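Local coordinates for protein iota-carrageenase (Alteromonas sp., PDB 1H80) that hydrolyses the 1,4-beta linkages of iota-carrageenan, a sulfated galactan of red algal cell walls, within the chain and with inversion of anomeric configuration, at residues V426-F431 with S435-D440. Sequence-based numbering, arbitrary orientation.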
loop_
_atom_site.group_PDB
_atom_site.type_symbol
_atom_site.label_atom_id
_atom_site.label_comp_id
_atom_site.label_asym_id
_atom_site.label_seq_id
_atom_site.Cartn_x
_atom_site.Cartn_y
_atom_site.Cartn_z
ATOM N N VAL A 426 3.031 17.219 14.861
ATOM C CA VAL A 426 3.545 15.870 15.074
ATOM C C VAL A 426 3.660 15.621 16.573
ATOM O O VAL A 426 4.215 16.442 17.304
ATOM C CB VAL A 426 4.936 15.701 14.436
ATOM C CG1 VAL A 426 5.476 14.311 14.723
ATOM C CG2 VAL A 426 4.849 15.939 12.937
ATOM N N LYS A 427 3.142 14.484 17.025
ATOM C CA LYS A 427 3.177 14.145 18.441
ATOM C C LYS A 427 3.595 12.702 18.676
ATOM O O LYS A 427 3.324 11.822 17.860
ATOM C CB LYS A 427 1.799 14.370 19.068
ATOM C CG LYS A 427 1.319 15.812 19.039
ATOM C CD LYS A 427 -0.114 15.920 19.532
ATOM C CE LYS A 427 -0.597 17.363 19.551
ATOM N NZ LYS A 427 0.166 18.197 20.520
ATOM N N ARG A 428 4.266 12.473 19.798
ATOM C CA ARG A 428 4.705 11.142 20.176
ATOM C C ARG A 428 4.092 10.799 21.520
ATOM O O ARG A 428 3.874 11.677 22.357
ATOM C CB ARG A 428 6.227 11.075 20.296
ATOM C CG ARG A 428 6.976 11.192 18.989
ATOM C CD ARG A 428 8.453 10.990 19.244
ATOM N NE ARG A 428 8.950 11.969 20.203
ATOM C CZ ARG A 428 10.065 11.823 20.911
ATOM N NH1 ARG A 428 10.804 10.730 20.768
ATOM N NH2 ARG A 428 10.434 12.766 21.765
ATOM N N ILE A 429 3.814 9.518 21.718
ATOM C CA ILE A 429 3.230 9.046 22.962
ATOM C C ILE A 429 4.016 7.859 23.510
ATOM O O ILE A 429 4.277 6.893 22.798
ATOM C CB ILE A 429 1.767 8.603 22.759
ATOM C CG1 ILE A 429 0.923 9.779 22.268
ATOM C CG2 ILE A 429 1.210 8.051 24.070
ATOM C CD1 ILE A 429 -0.519 9.411 21.987
ATOM N N ASN A 430 4.391 7.955 24.781
ATOM C CA ASN A 430 5.123 6.911 25.491
ATOM C C ASN A 430 6.492 6.518 24.953
ATOM O O ASN A 430 6.929 5.382 25.142
ATOM C CB ASN A 430 4.252 5.659 25.627
ATOM C CG ASN A 430 3.037 5.888 26.509
ATOM O OD1 ASN A 430 2.913 6.931 27.154
ATOM N ND2 ASN A 430 2.138 4.911 26.549
ATOM N N PHE A 431 7.173 7.439 24.285
ATOM C CA PHE A 431 8.504 7.136 23.784
ATOM C C PHE A 431 9.479 7.269 24.946
ATOM O O PHE A 431 9.299 8.116 25.823
ATOM C CB PHE A 431 8.898 8.098 22.662
ATOM C CG PHE A 431 8.525 7.611 21.291
ATOM C CD1 PHE A 431 7.198 7.607 20.877
ATOM C CD2 PHE A 431 9.504 7.151 20.414
ATOM C CE1 PHE A 431 6.848 7.152 19.608
ATOM C CE2 PHE A 431 9.166 6.695 19.139
ATOM C CZ PHE A 431 7.831 6.696 18.736
ATOM N N SER A 435 14.795 9.381 22.836
ATOM C CA SER A 435 14.408 8.719 21.603
ATOM C C SER A 435 14.298 9.841 20.567
ATOM O O SER A 435 14.340 11.023 20.921
ATOM C CB SER A 435 13.067 7.998 21.779
ATOM O OG SER A 435 12.086 8.880 22.281
ATOM N N HIS A 436 14.168 9.477 19.297
ATOM C CA HIS A 436 14.067 10.460 18.221
ATOM C C HIS A 436 12.630 10.859 17.935
ATOM O O HIS A 436 11.712 10.055 18.084
ATOM C CB HIS A 436 14.642 9.887 16.927
ATOM C CG HIS A 436 16.063 9.436 17.039
ATOM N ND1 HIS A 436 17.115 10.319 17.148
ATOM C CD2 HIS A 436 16.605 8.197 17.051
ATOM C CE1 HIS A 436 18.248 9.639 17.222
ATOM N NE2 HIS A 436 17.966 8.352 17.165
ATOM N N LYS A 437 12.436 12.105 17.520
ATOM C CA LYS A 437 11.108 12.559 17.142
ATOM C C LYS A 437 11.119 12.465 15.620
ATOM O O LYS A 437 10.286 11.789 15.015
ATOM C CB LYS A 437 10.861 14.001 17.579
ATOM C CG LYS A 437 9.492 14.513 17.147
ATOM C CD LYS A 437 9.249 15.948 17.578
ATOM C CE LYS A 437 7.893 16.436 17.086
ATOM N NZ LYS A 437 7.626 17.854 17.465
ATOM N N THR A 438 12.087 13.141 15.009
ATOM C CA THR A 438 12.248 13.110 13.563
ATOM C C THR A 438 13.669 12.671 13.246
ATOM O O THR A 438 14.637 13.247 13.748
ATOM C CB THR A 438 12.011 14.497 12.911
ATOM O OG1 THR A 438 10.638 14.878 13.070
ATOM C CG2 THR A 438 12.345 14.451 11.424
ATOM N N ILE A 439 13.787 11.629 12.438
ATOM C CA ILE A 439 15.089 11.134 12.024
ATOM C C ILE A 439 15.279 11.639 10.606
ATOM O O ILE A 439 14.443 11.390 9.739
ATOM C CB ILE A 439 15.139 9.592 12.017
ATOM C CG1 ILE A 439 15.037 9.063 13.450
ATOM C CG2 ILE A 439 16.428 9.117 11.355
ATOM C CD1 ILE A 439 14.961 7.559 13.541
ATOM N N ASP A 440 16.365 12.367 10.375
ATOM C CA ASP A 440 16.651 12.893 9.048
ATOM C C ASP A 440 18.099 12.596 8.678
ATOM O O ASP A 440 18.760 11.794 9.333
ATOM C CB ASP A 440 16.378 14.401 8.993
ATOM C CG ASP A 440 17.023 15.159 10.137
ATOM O OD1 ASP A 440 18.205 14.895 10.439
ATOM O OD2 ASP A 440 16.346 16.031 10.727
#
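At the last turn of the right-handed parallel beta-helix, Arg428 on strand 421-429 reaches across a short connection of three residues to Ser435, His436 and Lys437, which lead into strand 438-439, an edge strand of another parallel sheet of the fold. Strand 421-429 pairs in parallel with strand 351-359, whereas its contact with the returning chain is made largely by side chains, with Lys437 CA, His436 O and Val426 O among the backbone atoms they meet. The Arg428 chain runs out extended to CD and bends at chi3 (-58°), which swings the guanidinium alongside the 435-437 backbone. There NH1 makes a weak hydrogen bond to Ser435 OG, 2.7 Å long but bent to 122° at the hydrogen; NH1 also lies 2.9 Å from His436 O. Lys437 CA covers one guanidinium face near its rim, while Arg428 CD sits over the centre of the Phe431 ring, 3.9 Å above its plane. With an alanine in place of Arg428, this face of Phe431 would probably lose its cover and Ser435 OG one of its partners. That hydroxyl also bonds Pro432 O within the connection, and Phe431 stacks edge-to-face with Phe360. Lys437, just ahead of strand 438-439, is fully extended, CG anti to the backbone N (chi1 178°), which carries its aliphatic chain past Arg428 to Val426, where CE rests 4.0 Å from CG1 and 3.7 Å from the carbonyl O of Val426.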